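Local structure of amphinase-2 (2P7S) at residues Glu9-Lys14 and Thr46-Thr51; Thr29-Ala34 and Cys85-Ser90; Cys97-Asp102 and His107-Gly112. The protein cleaves RNA as an endonuclease of the pancreatic ribonuclease family, acting on poly(U), poly(C) and ribosomal RNA, and is cytotoxic to cultured human carcinoma cells. All coordinates share one frame; numbering follows the deposited sequence. Where two conformers were deposited one is given.

Contact 1 of 3, residues Glu9-Lys14 and Thr46-Thr51; sequences EKFKTK and TFIHST. With GOL (glycerol), chain E; ACT (acetate ion), chain C.
T46 and K14 are joined chiefly through a glycerol: the backbone N of T46 gives a hydrogen bond to its O1 (3.0 Å), and K14 NZ reaches its O3 (2.8 Å). The hydroxyl OG1 of T46 meets an acetate at OXT, 2.7 Å away, so two small molecules occupy a place that, by similarity, receives substrate. K14 gets there with an extended chain, its CG set anti to the backbone N (chi1 -171°), and its ammonium is also salt-bridged to D38. With an alanine here, D38 would probably lose one lysine partner, with K10 still in place, and the glycerol one of its grips.

At F47 the CE2 corner of the ring comes obliquely to the carbonyl O of K14, 3.4 Å off; that same oxygen is hydrogen-bonded to N45. I48 then turns toward the helix, its CD1 reaching F11 CZ at 4.1 Å while the two side chains cross at about a right angle. Helix 9-14 thus passes over strand 46-49 at 89°, their axes 9.0 Å apart, with P105 and F108 of strand 104-111 also against F11, and strand 74-83 backing F47 and I48.

Contact 2 of 3, residues Thr29-Ala34 and Cys85-Ser90; sequences TMNDPA and CKYSQS. With NAG (2-acetamido-2-deoxy-beta-D-glucopyranose), chain B.
This is a contact of side chains, with one bond to the backbone, between a loop and a strand end: M30 and N31, just past helix 26-29, pack on C85 and Y87 near the beginning of strand 86-101, well away from the molecular centre. M30 does most of the apolar work. Its CG stands over one face of the Y87 ring, 3.8 Å from the centroid and 16° off the normal, a CH-pi contact toward the rim. Its CB also presses on the ring, 3.4 Å from Y87 CE1. Bends at chi2 and chi3 fold the methionine back, which brings its methyl CE to 3.6 Å from Y87 OH; SD stays oblique to the ring, 5.0 Å from the centroid, as a looser Met-aromatic contact. The phenol hydroxyl is tied to the carbonyl O of K42, which helps to fix the ring.

N31 supplies the polar half. Its ND2 donates to C85 O at 3.1 Å, in the plane of both the amide and the carbonyl and nearly straight at 161°. The same ND2 also bonds N27 O and sits at the edge of the Y87 ring; its two hydrogen bonds hold the amide, while OD1 lies 3.6 Å from C85 CB. The backbone O of Y87 comes to 3.5 Å from C5 of the sugar on N27.

A type I turn from T29 to D32 presents M30 and N31, an Asx turn follows at D32, and the C41-C85 disulfide links segment 85-90 to the loop at C41: a disulfide-braced loop packed on the sheet of the pancreatic ribonuclease fold.

Contact 3 of 3, residues Cys97-Asp102 and His107-Gly112; sequences CITCRD and HFVKTG. With ACT (acetate ion), chain D; ACT (acetate ion), chain C.
With CG of H107 anti to its backbone N (chi1 -176°), the T99 and H107 side chains meet at a slant, CB to CB at 3.8 Å, and the ring meets an acetate. H107 ND1 donates to O of this ion at 2.9 Å, in the ring plane, while F108 N holds its OXT and H15 NE2 also bonds it. C97 likewise throws SG anti to its N (chi1 174°), against V109 CB at 3.7 Å; this sulfur is disulfide-bonded to C114. V109 CG2 approaches T99 OG1 closely, 3.4 Å, and that hydroxyl has its polar partner in N67.

The backbones run antiparallel. T99 N bonds H107 O at 2.8 Å, but the return bond is long and weak. C97 N gives to K110 O at 2.8 Å, and C97 O is gripped twice, by V109 N at 2.9 Å and by K110 N. The psi of -57° at V109 makes room for the extra residue. On the other sheet face, F108 has I98 beside it and meets the ring of H15. This is a classic beta bulge in the hairpin of strands 86-101 and 104-111, which carries H107, by similarity the proton donor, into what is probably the active site.

Overall arrangement
Contact 1 lies centrally and touches both others, whose centres are 21 Å apart on opposite sides of the chain's centre. Toward contact 2, about 14 Å between centres, F47 CE1 packs on M30 SD at 3.7 Å, and T13 CG2 lies 3.2 Å from A34 O. Toward contact 3, 12 Å between centres, F11 CE1 rests 3.7 Å from F108 N, and T46 CG2 meets F108 CZ at 3.6 Å. One acetate joins T46 OG1 to T111 N across contacts 1 and 3. H15, bonded to T46 O, meets the F108 ring, so these two contacts enclose what is probably the catalytic cleft, while contact 2 borders the glycan and brings the M30 side chain about 4 Å from that of N45.

Contact 1 of 3, residues Glu9-Lys14 and Thr46-Thr51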
loop_
_atom_site.group_PDB
_atom_site.type_symbol
_atom_site.label_atom_id
_atom_site.label_comp_id
_atom_site.label_asym_id
_atom_site.label_seq_id
_atom_site.Cartn_x
_atom_site.Cartn_y
_atom_site.Cartn_z
ATOM N N GLU A 9 4.426 -11.049 0.386
ATOM C CA GLU A 9 4.491 -10.943 -1.072
ATOM C C GLU A 9 3.225 -10.288 -1.619
ATOM O O GLU A 9 3.289 -9.441 -2.508
ATOM C CB GLU A 9 4.678 -12.324 -1.712
ATOM C CG GLU A 9 6.040 -12.965 -1.469
ATOM C CD GLU A 9 7.197 -12.152 -2.037
ATOM O OE1 GLU A 9 7.050 -11.605 -3.152
ATOM O OE2 GLU A 9 8.259 -12.072 -1.377
ATOM N N LYS A 10 2.076 -10.680 -1.077
ATOM C CA LYS A 10 0.810 -10.114 -1.519
ATOM C C LYS A 10 0.749 -8.629 -1.162
ATOM O O LYS A 10 0.266 -7.819 -1.957
ATOM C CB LYS A 10 -0.362 -10.851 -0.869
ATOM C CG LYS A 10 -1.722 -10.418 -1.391
ATOM C CD LYS A 10 -2.844 -11.086 -0.618
ATOM C CE LYS A 10 -4.203 -10.619 -1.104
ATOM N NZ LYS A 10 -5.312 -11.206 -0.299
ATOM N N PHE A 11 1.238 -8.275 0.028
ATOM C CA PHE A 11 1.238 -6.881 0.466
ATOM C C PHE A 11 2.102 -6.023 -0.459
ATOM O O PHE A 11 1.688 -4.936 -0.864
ATOM C CB PHE A 11 1.766 -6.755 1.900
ATOM C CG PHE A 11 1.804 -5.337 2.413
ATOM C CD1 PHE A 11 0.786 -4.844 3.221
ATOM C CD2 PHE A 11 2.859 -4.492 2.079
ATOM C CE1 PHE A 11 0.818 -3.522 3.695
ATOM C CE2 PHE A 11 2.900 -3.177 2.543
ATOM C CZ PHE A 11 1.877 -2.690 3.352
ATOM N N LYS A 12 3.306 -6.504 -0.776
ATOM C CA LYS A 12 4.217 -5.764 -1.655
ATOM C C LYS A 12 3.596 -5.540 -3.030
ATOM O O LYS A 12 3.667 -4.445 -3.589
ATOM C CB LYS A 12 5.541 -6.520 -1.846
ATOM C CG LYS A 12 6.505 -6.457 -0.670
ATOM C CD LYS A 12 7.848 -7.108 -1.018
ATOM C CE LYS A 12 7.701 -8.607 -1.239
ATOM N NZ LYS A 12 8.991 -9.250 -1.646
ATOM N N THR A 13 2.996 -6.594 -3.569
ATOM C CA THR A 13 2.380 -6.541 -4.888
ATOM C C THR A 13 1.221 -5.550 -4.919
ATOM O O THR A 13 1.117 -4.724 -5.822
ATOM C CB THR A 13 1.860 -7.947 -5.314
ATOM O OG1 THR A 13 2.970 -8.842 -5.482
ATOM C CG2 THR A 13 1.093 -7.864 -6.632
ATOM N N LYS A 14 0.366 -5.629 -3.909
ATOM C CA LYS A 14 -0.796 -4.769 -3.831
ATOM C C LYS A 14 -0.544 -3.325 -3.387
ATOM O O LYS A 14 -1.250 -2.419 -3.827
ATOM C CB LYS A 14 -1.834 -5.399 -2.895
ATOM C CG LYS A 14 -3.176 -4.682 -2.900
ATOM C CD LYS A 14 -4.224 -5.412 -2.068
ATOM C CE LYS A 14 -5.583 -4.750 -2.237
ATOM N NZ LYS A 14 -6.615 -5.375 -1.376
ATOM N N THR A 46 -4.377 2.084 -1.638
ATOM C CA THR A 46 -3.298 3.047 -1.434
ATOM C C THR A 46 -1.955 2.414 -1.801
ATOM O O THR A 46 -1.659 1.279 -1.410
ATOM C CB THR A 46 -3.259 3.543 0.033
ATOM O OG1 THR A 46 -4.435 4.317 0.303
ATOM C CG2 THR A 46 -2.042 4.416 0.269
ATOM N N PHE A 47 -1.162 3.147 -2.579
ATOM C CA PHE A 47 0.148 2.691 -3.019
ATOM C C PHE A 47 1.267 3.464 -2.338
ATOM O O PHE A 47 1.194 4.682 -2.192
ATOM C CB PHE A 47 0.269 2.840 -4.538
ATOM C CG PHE A 47 -0.682 1.971 -5.303
ATOM C CD1 PHE A 47 -1.966 2.413 -5.606
ATOM C CD2 PHE A 47 -0.304 0.690 -5.691
ATOM C CE1 PHE A 47 -2.858 1.584 -6.284
ATOM C CE2 PHE A 47 -1.191 -0.151 -6.368
ATOM C CZ PHE A 47 -2.469 0.295 -6.664
ATOM N N ILE A 48 2.315 2.748 -1.946
ATOM C CA ILE A 48 3.447 3.350 -1.250
ATOM C C ILE A 48 4.631 3.471 -2.207
ATOM O O ILE A 48 5.140 2.467 -2.703
ATOM C CB ILE A 48 3.870 2.476 -0.039
ATOM C CG1 ILE A 48 2.645 2.113 0.799
ATOM C CG2 ILE A 48 4.885 3.218 0.812
ATOM C CD1 ILE A 48 2.866 0.897 1.698
ATOM N N HIS A 49 5.056 4.704 -2.467
ATOM C CA HIS A 49 6.175 4.958 -3.370
ATOM C C HIS A 49 7.471 4.834 -2.585
ATOM O O HIS A 49 7.996 5.822 -2.055
ATOM C CB HIS A 49 6.047 6.362 -3.964
ATOM C CG HIS A 49 4.833 6.538 -4.819
ATOM N ND1 HIS A 49 4.826 6.253 -6.167
ATOM C CD2 HIS A 49 3.570 6.914 -4.505
ATOM C CE1 HIS A 49 3.610 6.444 -6.648
ATOM N NE2 HIS A 49 2.829 6.844 -5.660
ATOM N N SER A 50 7.990 3.617 -2.509
ATOM C CA SER A 50 9.216 3.366 -1.762
ATOM C C SER A 50 9.790 1.989 -2.045
ATOM O O SER A 50 9.110 1.118 -2.596
ATOM C CB SER A 50 8.933 3.489 -0.258
ATOM O OG SER A 50 9.985 2.944 0.525
ATOM N N THR A 51 11.049 1.806 -1.663
ATOM C CA THR A 51 11.709 0.524 -1.814
ATOM C C THR A 51 10.964 -0.279 -0.747
ATOM O O THR A 51 10.328 0.310 0.128
ATOM C CB THR A 51 13.192 0.635 -1.449
ATOM O OG1 THR A 51 13.325 1.457 -0.283
ATOM C CG2 THR A 51 13.981 1.270 -2.594
HETATM C C1 GOL E . -5.925 -0.591 1.460
HETATM O O1 GOL E . -5.496 0.393 0.523
HETATM C C2 GOL E . -6.197 -1.923 0.760
HETATM O O2 GOL E . -7.182 -1.823 -0.274
HETATM C C3 GOL E . -6.643 -2.962 1.791
HETATM O O3 GOL E . -6.874 -4.201 1.114
HETATM C C ACT C . -6.586 5.344 3.061
HETATM O O ACT C . -6.496 5.575 4.289
HETATM O OXT ACT C . -6.087 4.333 2.377
HETATM C CH3 ACT C . -7.374 6.355 2.246
#

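Contact 2 of 3, residues Thr29-Ala34 and Cys85-Ser90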
loop_
_atom_site.group_PDB
_atom_site.type_symbol
_atom_site.label_atom_id
_atom_site.label_comp_id
_atom_site.label_asym_id
_atom_site.label_seq_id
_atom_site.Cartn_x
_atom_site.Cartn_y
_atom_site.Cartn_z
ATOM N N THR A 29 -2.798 0.749 -13.178
ATOM C CA THR A 29 -2.469 -0.208 -12.130
ATOM C C THR A 29 -3.641 -0.854 -11.392
ATOM O O THR A 29 -3.580 -2.042 -11.067
ATOM C CB THR A 29 -1.498 0.437 -11.126
ATOM O OG1 THR A 29 -0.409 1.026 -11.850
ATOM C CG2 THR A 29 -0.946 -0.608 -10.168
ATOM N N MET A 30 -4.700 -0.093 -11.123
ATOM C CA MET A 30 -5.866 -0.669 -10.452
ATOM C C MET A 30 -6.493 -1.737 -11.353
ATOM O O MET A 30 -7.260 -2.586 -10.896
ATOM C CB MET A 30 -6.914 0.410 -10.140
ATOM C CG MET A 30 -6.550 1.364 -9.001
ATOM S SD MET A 30 -6.227 0.534 -7.416
ATOM C CE MET A 30 -7.889 0.141 -6.866
ATOM N N ASN A 31 -6.166 -1.688 -12.642
ATOM C CA ASN A 31 -6.705 -2.658 -13.592
ATOM C C ASN A 31 -5.620 -3.561 -14.162
ATOM O O ASN A 31 -5.820 -4.234 -15.176
ATOM C CB ASN A 31 -7.429 -1.930 -14.728
ATOM C CG ASN A 31 -8.639 -1.168 -14.241
ATOM O OD1 ASN A 31 -9.579 -1.760 -13.709
ATOM N ND2 ASN A 31 -8.622 0.154 -14.404
ATOM N N ASP A 32 -4.467 -3.567 -13.501
ATOM C CA ASP A 32 -3.339 -4.381 -13.929
ATOM C C ASP A 32 -3.308 -5.665 -13.104
ATOM O O ASP A 32 -3.009 -5.636 -11.905
ATOM C CB ASP A 32 -2.038 -3.603 -13.723
ATOM C CG ASP A 32 -0.841 -4.289 -14.351
ATOM O OD1 ASP A 32 -0.899 -5.519 -14.556
ATOM O OD2 ASP A 32 0.159 -3.593 -14.627
ATOM N N PRO A 33 -3.617 -6.812 -13.729
ATOM C CA PRO A 33 -3.605 -8.077 -12.986
ATOM C C PRO A 33 -2.281 -8.382 -12.284
ATOM O O PRO A 33 -2.239 -9.187 -11.355
ATOM C CB PRO A 33 -3.966 -9.116 -14.055
ATOM C CG PRO A 33 -3.530 -8.477 -15.335
ATOM C CD PRO A 33 -3.940 -7.037 -15.149
ATOM N N ALA A 34 -1.206 -7.729 -12.711
ATOM C CA ALA A 34 0.098 -7.956 -12.098
ATOM C C ALA A 34 0.174 -7.370 -10.688
ATOM O O ALA A 34 0.999 -7.792 -9.874
ATOM C CB ALA A 34 1.193 -7.348 -12.959
ATOM N N CYS A 85 -14.440 1.742 -13.660
ATOM C CA CYS A 85 -13.026 1.441 -13.435
ATOM C C CYS A 85 -12.016 2.544 -13.745
ATOM O O CYS A 85 -10.843 2.267 -13.986
ATOM C CB CYS A 85 -12.643 0.156 -14.171
ATOM S SG CYS A 85 -13.779 -1.223 -13.805
ATOM N N LYS A 86 -12.476 3.790 -13.741
ATOM C CA LYS A 86 -11.612 4.951 -13.956
ATOM C C LYS A 86 -11.659 5.670 -12.606
ATOM O O LYS A 86 -12.738 5.911 -12.057
ATOM C CB LYS A 86 -12.154 5.830 -15.083
ATOM C CG LYS A 86 -12.062 5.185 -16.465
ATOM C CD LYS A 86 -10.612 5.069 -16.919
ATOM C CE LYS A 86 -10.508 4.604 -18.366
ATOM N NZ LYS A 86 -10.962 3.194 -18.555
ATOM N N TYR A 87 -10.491 6.026 -12.082
ATOM C CA TYR A 87 -10.396 6.612 -10.747
ATOM C C TYR A 87 -9.991 8.060 -10.533
ATOM O O TYR A 87 -9.430 8.711 -11.411
ATOM C CB TYR A 87 -9.410 5.794 -9.914
ATOM C CG TYR A 87 -9.682 4.316 -9.819
ATOM C CD1 TYR A 87 -9.552 3.481 -10.929
ATOM C CD2 TYR A 87 -10.044 3.745 -8.599
ATOM C CE1 TYR A 87 -9.779 2.105 -10.821
ATOM C CE2 TYR A 87 -10.271 2.385 -8.481
ATOM C CZ TYR A 87 -10.138 1.569 -9.588
ATOM O OH TYR A 87 -10.362 0.222 -9.446
ATOM N N SER A 88 -10.265 8.528 -9.312
ATOM C CA SER A 88 -9.849 9.841 -8.853
ATOM C C SER A 88 -8.517 9.477 -8.192
ATOM O O SER A 88 -8.396 8.406 -7.585
ATOM C CB SER A 88 -10.810 10.409 -7.804
ATOM O OG SER A 88 -11.986 10.904 -8.422
ATOM N N GLN A 89 -7.531 10.353 -8.311
ATOM C CA GLN A 89 -6.201 10.092 -7.776
ATOM C C GLN A 89 -5.735 11.226 -6.876
ATOM O O GLN A 89 -5.868 12.402 -7.225
ATOM C CB GLN A 89 -5.226 9.925 -8.949
ATOM C CG GLN A 89 -3.773 9.670 -8.593
ATOM C CD GLN A 89 -2.942 9.275 -9.815
ATOM O OE1 GLN A 89 -3.466 8.710 -10.776
ATOM N NE2 GLN A 89 -1.642 9.548 -9.767
ATOM N N SER A 90 -5.188 10.865 -5.721
ATOM C CA SER A 90 -4.682 11.857 -4.785
ATOM C C SER A 90 -3.361 11.362 -4.216
ATOM O O SER A 90 -3.168 10.167 -4.014
ATOM C CB SER A 90 -5.680 12.093 -3.648
ATOM O OG SER A 90 -5.710 10.997 -2.762
HETATM C C1 NAG B . -8.044 8.155 -14.867
HETATM C C2 NAG B . -7.185 9.376 -15.221
HETATM C C3 NAG B . -7.828 10.640 -14.644
HETATM C C4 NAG B . -9.255 10.758 -15.176
HETATM C C5 NAG B . -10.036 9.500 -14.771
HETATM C C6 NAG B . -11.483 9.504 -15.249
HETATM C C7 NAG B . -4.791 9.617 -15.380
HETATM C C8 NAG B . -3.429 9.433 -14.731
HETATM N N2 NAG B . -5.848 9.208 -14.685
HETATM O O3 NAG B . -7.072 11.784 -15.011
HETATM O O4 NAG B . -9.883 11.936 -14.635
HETATM O O5 NAG B . -9.397 8.329 -15.329
HETATM O O6 NAG B . -11.557 9.535 -16.666
HETATM O O7 NAG B . -4.876 10.130 -16.497
#

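Contact 3 of 3, residues Cys97-Asp102 and His107-Gly112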
loop_
_atom_site.group_PDB
_atom_site.type_symbol
_atom_site.label_atom_id
_atom_site.label_comp_id
_atom_site.label_asym_id
_atom_site.label_seq_id
_atom_site.Cartn_x
_atom_site.Cartn_y
_atom_site.Cartn_z
ATOM N N CYS A 97 -0.581 3.131 8.671
ATOM C CA CYS A 97 -0.944 2.179 9.701
ATOM C C CYS A 97 -1.121 0.844 9.002
ATOM O O CYS A 97 -1.935 0.717 8.083
ATOM C CB CYS A 97 -2.255 2.596 10.384
ATOM S SG CYS A 97 -2.852 1.339 11.559
ATOM N N ILE A 98 -0.350 -0.148 9.431
ATOM C CA ILE A 98 -0.415 -1.468 8.821
ATOM C C ILE A 98 -0.536 -2.557 9.872
ATOM O O ILE A 98 -0.289 -2.325 11.059
ATOM C CB ILE A 98 0.860 -1.766 7.985
ATOM C CG1 ILE A 98 2.083 -1.797 8.902
ATOM C CG2 ILE A 98 1.046 -0.713 6.906
ATOM C CD1 ILE A 98 3.381 -2.129 8.189
ATOM N N THR A 99 -0.930 -3.744 9.435
ATOM C CA THR A 99 -1.023 -4.875 10.346
ATOM C C THR A 99 0.237 -5.671 10.064
ATOM O O THR A 99 0.585 -5.894 8.905
ATOM C CB THR A 99 -2.228 -5.786 10.051
ATOM O OG1 THR A 99 -3.431 -5.013 10.067
ATOM C CG2 THR A 99 -2.325 -6.888 11.102
ATOM N N CYS A 100 0.923 -6.071 11.126
ATOM C CA CYS A 100 2.142 -6.855 11.006
ATOM C C CYS A 100 1.857 -8.266 11.479
ATOM O O CYS A 100 0.978 -8.480 12.318
ATOM C CB CYS A 100 3.243 -6.304 11.913
ATOM S SG CYS A 100 3.878 -4.638 11.577
ATOM N N ARG A 101 2.595 -9.220 10.923
ATOM C CA ARG A 101 2.516 -10.615 11.341
ATOM C C ARG A 101 3.983 -10.755 11.712
ATOM O O ARG A 101 4.825 -11.030 10.857
ATOM C CB ARG A 101 2.161 -11.539 10.176
ATOM C CG ARG A 101 1.796 -12.971 10.602
ATOM C CD ARG A 101 3.018 -13.772 11.029
ATOM N NE ARG A 101 3.896 -14.066 9.897
ATOM C CZ ARG A 101 5.112 -14.595 10.007
ATOM N NH1 ARG A 101 5.606 -14.891 11.202
ATOM N NH2 ARG A 101 5.838 -14.825 8.919
ATOM N N ASP A 102 4.287 -10.506 12.983
ATOM C CA ASP A 102 5.661 -10.529 13.458
ATOM C C ASP A 102 6.450 -9.471 12.666
ATOM O O ASP A 102 6.096 -8.288 12.695
ATOM C CB ASP A 102 6.276 -11.925 13.289
ATOM C CG ASP A 102 5.628 -12.966 14.201
ATOM O OD1 ASP A 102 5.532 -12.719 15.422
ATOM O OD2 ASP A 102 5.215 -14.030 13.698
ATOM N N HIS A 107 -1.078 -6.301 6.009
ATOM C CA HIS A 107 -2.313 -5.623 5.623
ATOM C C HIS A 107 -2.207 -4.117 5.772
ATOM O O HIS A 107 -1.647 -3.617 6.745
ATOM C CB HIS A 107 -3.481 -6.147 6.474
ATOM C CG HIS A 107 -4.817 -5.585 6.091
ATOM N ND1 HIS A 107 -5.426 -5.864 4.885
ATOM C CD2 HIS A 107 -5.659 -4.754 6.755
ATOM C CE1 HIS A 107 -6.584 -5.229 4.822
ATOM N NE2 HIS A 107 -6.749 -4.548 5.944
ATOM N N PHE A 108 -2.743 -3.389 4.797
ATOM C CA PHE A 108 -2.720 -1.936 4.870
ATOM C C PHE A 108 -4.030 -1.504 5.520
ATOM O O PHE A 108 -5.105 -1.775 4.992
ATOM C CB PHE A 108 -2.596 -1.323 3.478
ATOM C CG PHE A 108 -2.445 0.167 3.493
ATOM C CD1 PHE A 108 -3.562 0.994 3.572
ATOM C CD2 PHE A 108 -1.186 0.745 3.460
ATOM C CE1 PHE A 108 -3.421 2.378 3.619
ATOM C CE2 PHE A 108 -1.034 2.133 3.510
ATOM C CZ PHE A 108 -2.153 2.946 3.590
ATOM N N VAL A 109 -3.930 -0.850 6.672
ATOM C CA VAL A 109 -5.109 -0.407 7.414
ATOM C C VAL A 109 -5.588 0.983 6.998
ATOM O O VAL A 109 -6.743 1.160 6.601
ATOM C CB VAL A 109 -4.821 -0.404 8.941
ATOM C CG1 VAL A 109 -6.067 0.035 9.723
ATOM C CG2 VAL A 109 -4.378 -1.794 9.385
ATOM N N LYS A 110 -4.706 1.969 7.095
ATOM C CA LYS A 110 -5.070 3.332 6.722
ATOM C C LYS A 110 -3.852 4.226 6.602
ATOM O O LYS A 110 -2.758 3.868 7.036
ATOM C CB LYS A 110 -6.005 3.936 7.772
ATOM C CG LYS A 110 -5.364 4.072 9.146
ATOM C CD LYS A 110 -6.297 4.713 10.169
ATOM C CE LYS A 110 -6.471 6.207 9.923
ATOM N NZ LYS A 110 -7.245 6.864 11.019
ATOM N N THR A 111 -4.057 5.393 6.003
ATOM C CA THR A 111 -3.000 6.381 5.852
ATOM C C THR A 111 -2.974 7.143 7.180
ATOM O O THR A 111 -4.021 7.366 7.789
ATOM C CB THR A 111 -3.305 7.352 4.683
ATOM O OG1 THR A 111 -3.238 6.641 3.437
ATOM C CG2 THR A 111 -2.310 8.486 4.659
ATOM N N GLY A 112 -1.783 7.527 7.628
ATOM C CA GLY A 112 -1.652 8.232 8.893
ATOM C C GLY A 112 -1.427 7.256 10.042
ATOM O O GLY A 112 -1.379 6.040 9.836
HETATM C C ACT D . -3.605 -6.256 2.158
HETATM O O ACT D . -4.546 -7.045 2.394
HETATM O OXT ACT D . -3.494 -4.987 2.502
HETATM C CH3 ACT D . -2.438 -6.831 1.369
HETATM C C ACT C . -6.586 5.344 3.061
HETATM O O ACT C . -6.496 5.575 4.289
HETATM O OXT ACT C . -6.087 4.333 2.377
HETATM C CH3 ACT C . -7.374 6.355 2.246
#